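Transcription initiation factor TFIID subunit 6 (Drosophila melanogaster, PDB 1TAF) serves as a histone-fold subunit of TFIID, the general RNA polymerase II initiation factor that mediates promoter responses to activators and repressors. Local coordinates at residues Ile7-Met12 with Glu31-Val36; Lys41-Asp46 with Arg62-Ser67. One frame throughout, in Å; residues are numbered along the deposited sequence.

Contact 1. Residues Ile7-Met12 with Glu31-Val36; sequences ISAESM and ELAEDV. With ZN (zinc ion), chain G.
M12 lies flat over one face of the peptide group joining L32 to A33: its CG sits above A33 N, and its SD is 3.7 Å from the same nitrogen. The thioether gets there by bending at chi2 (-64°) and chi3 (97°), which lays the chain across the backbone instead of driving it past. SD also meets CB of L32, while CE turns toward CG1 of V36. A long, flexible and polarisable side chain suits a surface made partly of backbone. Shortening M12 to alanine is likely to uncover this face of the L32-A33 peptide, take the thioether from L32 CB and open a gap beside an apolar side chain of the partner protein. Here the lead-in and first residues of the short helix 9-18 meet the long central helix 26-53 of a histone fold. They come this close because A33 is small: its CB is 3.2 Å from I7 O and 4.4 Å from A9 CB. I7 crosses V36 at a slant, CB to CG1 4.0 Å, and its backbone N is hydrogen-bonded to S37 OG. Behind this apolar seam, S8 OG donates to S11 OG over 2.8 Å, and S11 OG is also hydrogen-bonded to an acidic side chain of the partner protein. On the outer side of the central helix, one turn apart, the carboxylates of E31 and D35 bind a zinc ion, OE2 of E31 and OD2 of D35 each at 2.0 Å and OD1 of D35 a longer 2.8 Å away, with a water as a further ligand.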
loop_
_atom_site.group_PDB
_atom_site.type_symbol
_atom_site.label_atom_id
_atom_site.label_comp_id
_atom_site.label_asym_id
_atom_site.label_seq_id
_atom_site.Cartn_x
_atom_site.Cartn_y
_atom_site.Cartn_z
ATOM N N ILE B 7 -1.487 -24.080 1.643
ATOM C CA ILE B 7 -1.756 -23.784 3.042
ATOM C C ILE B 7 -3.248 -24.032 3.272
ATOM O O ILE B 7 -4.072 -23.735 2.409
ATOM C CB ILE B 7 -1.389 -22.302 3.353
ATOM C CG1 ILE B 7 0.136 -22.090 3.231
ATOM C CG2 ILE B 7 -1.911 -21.886 4.721
ATOM C CD1 ILE B 7 0.990 -22.925 4.210
ATOM N N SER B 8 -3.594 -24.598 4.418
ATOM C CA SER B 8 -4.993 -24.888 4.725
ATOM C C SER B 8 -5.796 -23.640 5.060
ATOM O O SER B 8 -5.251 -22.646 5.560
ATOM C CB SER B 8 -5.093 -25.857 5.910
ATOM O OG SER B 8 -4.577 -25.254 7.089
ATOM N N ALA B 9 -7.097 -23.708 4.804
ATOM C CA ALA B 9 -8.002 -22.617 5.117
ATOM C C ALA B 9 -8.052 -22.448 6.636
ATOM O O ALA B 9 -8.285 -21.350 7.142
ATOM C CB ALA B 9 -9.364 -22.933 4.594
ATOM N N GLU B 10 -7.799 -23.538 7.364
ATOM C CA GLU B 10 -7.800 -23.515 8.829
ATOM C C GLU B 10 -6.702 -22.602 9.394
ATOM O O GLU B 10 -6.917 -21.871 10.367
ATOM C CB GLU B 10 -7.657 -24.934 9.370
ATOM C CG GLU B 10 -7.749 -25.033 10.871
ATOM C CD GLU B 10 -9.041 -24.451 11.423
ATOM O OE1 GLU B 10 -10.098 -24.579 10.749
ATOM O OE2 GLU B 10 -8.995 -23.862 12.531
ATOM N N SER B 11 -5.542 -22.606 8.743
ATOM C CA SER B 11 -4.422 -21.769 9.153
ATOM C C SER B 11 -4.752 -20.281 9.045
ATOM O O SER B 11 -4.200 -19.469 9.777
ATOM C CB SER B 11 -3.194 -22.076 8.294
ATOM O OG SER B 11 -2.854 -23.446 8.371
ATOM N N MET B 12 -5.639 -19.923 8.121
ATOM C CA MET B 12 -6.041 -18.526 7.927
ATOM C C MET B 12 -6.850 -18.061 9.128
ATOM O O MET B 12 -6.808 -16.895 9.509
ATOM C CB MET B 12 -6.897 -18.377 6.662
ATOM C CG MET B 12 -6.258 -18.900 5.385
ATOM S SD MET B 12 -4.779 -18.009 4.909
ATOM C CE MET B 12 -3.496 -19.051 5.586
ATOM N N GLU B 31 -10.266 -18.747 0.037
ATOM C CA GLU B 31 -9.704 -17.878 -0.984
ATOM C C GLU B 31 -8.309 -17.423 -0.580
ATOM O O GLU B 31 -7.381 -17.479 -1.377
ATOM C CB GLU B 31 -10.605 -16.667 -1.206
ATOM C CG GLU B 31 -10.079 -15.679 -2.258
ATOM C CD GLU B 31 -10.073 -16.252 -3.669
ATOM O OE1 GLU B 31 -10.731 -17.288 -3.916
ATOM O OE2 GLU B 31 -9.408 -15.657 -4.542
ATOM N N LEU B 32 -8.173 -16.972 0.662
ATOM C CA LEU B 32 -6.900 -16.505 1.198
ATOM C C LEU B 32 -5.842 -17.599 1.240
ATOM O O LEU B 32 -4.675 -17.340 0.966
ATOM C CB LEU B 32 -7.091 -15.949 2.611
ATOM C CG LEU B 32 -7.179 -14.439 2.789
ATOM C CD1 LEU B 32 -7.399 -14.149 4.244
ATOM C CD2 LEU B 32 -5.901 -13.775 2.314
ATOM N N ALA B 33 -6.242 -18.803 1.639
ATOM C CA ALA B 33 -5.322 -19.934 1.709
ATOM C C ALA B 33 -4.818 -20.263 0.308
ATOM O O ALA B 33 -3.652 -20.610 0.110
ATOM C CB ALA B 33 -6.013 -21.154 2.317
ATOM N N GLU B 34 -5.707 -20.131 -0.668
ATOM C CA GLU B 34 -5.349 -20.406 -2.037
ATOM C C GLU B 34 -4.422 -19.327 -2.572
ATOM O O GLU B 34 -3.394 -19.626 -3.190
ATOM C CB GLU B 34 -6.596 -20.475 -2.878
ATOM C CG GLU B 34 -6.328 -20.901 -4.275
ATOM C CD GLU B 34 -7.601 -21.090 -5.024
ATOM O OE1 GLU B 34 -8.509 -21.725 -4.444
ATOM O OE2 GLU B 34 -7.699 -20.585 -6.166
ATOM N N ASP B 35 -4.801 -18.076 -2.333
ATOM C CA ASP B 35 -4.020 -16.930 -2.763
ATOM C C ASP B 35 -2.618 -16.915 -2.178
ATOM O O ASP B 35 -1.648 -16.715 -2.912
ATOM C CB ASP B 35 -4.746 -15.647 -2.407
ATOM C CG ASP B 35 -5.964 -15.425 -3.264
ATOM O OD1 ASP B 35 -6.141 -16.177 -4.255
ATOM O OD2 ASP B 35 -6.737 -14.496 -2.962
ATOM N N VAL B 36 -2.497 -17.151 -0.872
ATOM C CA VAL B 36 -1.180 -17.158 -0.250
ATOM C C VAL B 36 -0.308 -18.309 -0.761
ATOM O O VAL B 36 0.909 -18.163 -0.882
ATOM C CB VAL B 36 -1.251 -17.162 1.307
ATOM C CG1 VAL B 36 -1.571 -18.562 1.854
ATOM C CG2 VAL B 36 0.076 -16.638 1.881
HETATM ZN ZN ZN G . -8.057 -14.212 -4.432
HETATM O O HOH W 1 -8.960 -12.396 -3.853
#

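Contact 2. Residues Lys41-Asp46 with Arg62-Ser67; sequences KRIVQD and RDIDMS. With ZN (zinc ion), chain I.
S67 OG donates a short hydrogen bond of 2.6 Å to I43 O, arriving in the carbonyl plane on a lone pair at a C=O...donor angle of 114°. The chi1 of -179° swings the hydroxyl away from the S67 backbone N and toward segment 41-46, where CG2 of I43 and CB of D46 flank it, the latter 3.3 Å from OG. Serine suits the place: it is small enough for close approach and polar enough to bond a backbone oxygen. A water extends the link, donating to D46 OD2 over 2.6 Å and to S67 O over 3.0 Å, so the D46 side of the contact is joined through solvent. On the buried side I43 and I64 meet loosely, CG2 to CD1 at 4.4 Å; these branched residues also face the partner protein, I43 packing on one of its aromatic side chains. D63, one turn earlier on helix 61-69, forms a salt bridge with R56 and accepts from S60 N. The axes of segments 41-46 and 62-67 approach to 8.5 Å with 119° between their directions, where the long central helix and the last short helix of a histone fold pack together.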
loop_
_atom_site.group_PDB
_atom_site.type_symbol
_atom_site.label_atom_id
_atom_site.label_comp_id
_atom_site.label_asym_id
_atom_site.label_seq_id
_atom_site.Cartn_x
_atom_site.Cartn_y
_atom_site.Cartn_z
ATOM N N LYS B 41 4.365 -20.107 -4.027
ATOM C CA LYS B 41 4.944 -20.803 -5.174
ATOM C C LYS B 41 5.697 -19.808 -6.062
ATOM O O LYS B 41 6.785 -20.117 -6.538
ATOM C CB LYS B 41 3.858 -21.555 -5.944
ATOM C CG LYS B 41 3.216 -22.719 -5.143
ATOM C CD LYS B 41 1.888 -23.127 -5.778
ATOM C CE LYS B 41 1.015 -24.011 -4.873
ATOM N NZ LYS B 41 1.215 -25.486 -5.011
ATOM N N ARG B 42 5.150 -18.602 -6.234
ATOM C CA ARG B 42 5.810 -17.562 -7.031
ATOM C C ARG B 42 7.120 -17.112 -6.374
ATOM O O ARG B 42 8.132 -16.947 -7.047
ATOM C CB ARG B 42 4.905 -16.346 -7.200
ATOM C CG ARG B 42 3.686 -16.590 -8.053
ATOM C CD ARG B 42 2.945 -15.296 -8.344
ATOM N NE ARG B 42 1.719 -15.538 -9.107
ATOM C CZ ARG B 42 0.860 -14.591 -9.483
ATOM N NH1 ARG B 42 1.091 -13.319 -9.172
ATOM N NH2 ARG B 42 -0.241 -14.918 -10.159
ATOM N N ILE B 43 7.087 -16.891 -5.060
ATOM C CA ILE B 43 8.269 -16.468 -4.314
ATOM C C ILE B 43 9.377 -17.524 -4.414
ATOM O O ILE B 43 10.529 -17.200 -4.702
ATOM C CB ILE B 43 7.916 -16.205 -2.817
ATOM C CG1 ILE B 43 6.996 -14.983 -2.707
ATOM C CG2 ILE B 43 9.179 -15.955 -1.983
ATOM C CD1 ILE B 43 6.296 -14.856 -1.384
ATOM N N VAL B 44 9.017 -18.785 -4.192
ATOM C CA VAL B 44 9.972 -19.885 -4.261
ATOM C C VAL B 44 10.527 -20.037 -5.684
ATOM O O VAL B 44 11.730 -20.222 -5.878
ATOM C CB VAL B 44 9.323 -21.209 -3.798
ATOM C CG1 VAL B 44 10.255 -22.386 -4.056
ATOM C CG2 VAL B 44 8.984 -21.130 -2.306
ATOM N N GLN B 45 9.645 -19.952 -6.672
ATOM C CA GLN B 45 10.053 -20.062 -8.071
ATOM C C GLN B 45 11.063 -18.969 -8.451
ATOM O O GLN B 45 12.115 -19.265 -9.000
ATOM C CB GLN B 45 8.822 -19.989 -8.975
ATOM C CG GLN B 45 9.107 -20.162 -10.469
ATOM C CD GLN B 45 9.705 -21.518 -10.799
ATOM O OE1 GLN B 45 9.131 -22.572 -10.493
ATOM N NE2 GLN B 45 10.872 -21.495 -11.423
ATOM N N ASP B 46 10.762 -17.715 -8.130
ATOM C CA ASP B 46 11.659 -16.609 -8.453
ATOM C C ASP B 46 12.974 -16.726 -7.708
ATOM O O ASP B 46 14.029 -16.415 -8.263
ATOM C CB ASP B 46 11.011 -15.264 -8.126
ATOM C CG ASP B 46 9.846 -14.930 -9.040
ATOM O OD1 ASP B 46 9.723 -15.511 -10.142
ATOM O OD2 ASP B 46 9.040 -14.062 -8.647
ATOM N N ARG B 62 18.951 -15.364 1.203
ATOM C CA ARG B 62 19.273 -14.220 0.348
ATOM C C ARG B 62 18.470 -14.287 -0.960
ATOM O O ARG B 62 18.054 -13.258 -1.501
ATOM C CB ARG B 62 20.769 -14.228 0.038
ATOM C CG ARG B 62 21.442 -12.873 0.110
ATOM C CD ARG B 62 21.439 -12.302 1.528
ATOM N NE ARG B 62 22.211 -13.118 2.470
ATOM C CZ ARG B 62 22.276 -12.889 3.782
ATOM N NH1 ARG B 62 21.621 -11.863 4.310
ATOM N NH2 ARG B 62 22.980 -13.699 4.571
ATOM N N ASP B 63 18.294 -15.498 -1.485
ATOM C CA ASP B 63 17.511 -15.708 -2.706
ATOM C C ASP B 63 16.041 -15.352 -2.414
ATOM O O ASP B 63 15.354 -14.752 -3.249
ATOM C CB ASP B 63 17.589 -17.171 -3.147
ATOM C CG ASP B 63 18.984 -17.591 -3.542
ATOM O OD1 ASP B 63 19.702 -16.766 -4.119
ATOM O OD2 ASP B 63 19.359 -18.755 -3.308
ATOM N N ILE B 64 15.576 -15.720 -1.218
ATOM C CA ILE B 64 14.205 -15.435 -0.794
ATOM C C ILE B 64 13.982 -13.930 -0.610
ATOM O O ILE B 64 12.930 -13.403 -0.984
ATOM C CB ILE B 64 13.852 -16.195 0.495
ATOM C CG1 ILE B 64 13.882 -17.710 0.232
ATOM C CG2 ILE B 64 12.482 -15.745 1.025
ATOM C CD1 ILE B 64 12.759 -18.219 -0.659
ATOM N N ASP B 65 14.977 -13.236 -0.061
ATOM C CA ASP B 65 14.892 -11.786 0.129
ATOM C C ASP B 65 14.799 -11.099 -1.237
ATOM O O ASP B 65 13.981 -10.198 -1.430
ATOM C CB ASP B 65 16.125 -11.262 0.865
ATOM C CG ASP B 65 16.096 -11.557 2.345
ATOM O OD1 ASP B 65 15.001 -11.579 2.940
ATOM O OD2 ASP B 65 17.183 -11.745 2.920
ATOM N N MET B 66 15.647 -11.520 -2.171
ATOM C CA MET B 66 15.654 -10.969 -3.522
ATOM C C MET B 66 14.290 -11.169 -4.169
ATOM O O MET B 66 13.763 -10.274 -4.822
ATOM C CB MET B 66 16.713 -11.663 -4.384
ATOM C CG MET B 66 18.147 -11.210 -4.155
ATOM S SD MET B 66 18.479 -9.557 -4.845
ATOM C CE MET B 66 18.557 -9.938 -6.624
ATOM N N SER B 67 13.731 -12.364 -3.994
ATOM C CA SER B 67 12.425 -12.719 -4.554
ATOM C C SER B 67 11.299 -11.859 -3.956
ATOM O O SER B 67 10.380 -11.439 -4.668
ATOM C CB SER B 67 12.158 -14.211 -4.320
ATOM O OG SER B 67 10.921 -14.616 -4.854
HETATM ZN ZN ZN I . 11.336 -23.825 -11.744
HETATM O O HOH W 2 8.468 -13.179 -6.245
HETATM O O HOH W 3 11.017 -23.906 -9.316
HETATM O O HOH W 4 9.978 -25.622 -11.692
#

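In the fold
Both contacts use helix 26-53, one short helix packing on its first half and the other on its second half, and they lie on opposite sides of the chain's centre, 19 Å apart between contact centres and without touching. Each is largely buried, yet their chemistry differs. Contact 1 is held across its interface by apolar and backbone packing around a small alanine, with its polar bonds kept to the flanks. Contact 2 relies on a serine-to-carbonyl hydrogen bond and a bridging water, with a thinner apolar side. Together they join the two short helices of the histone fold to its long one, and both offer apolar groups to the partner protein, as in histone-like heterodimers.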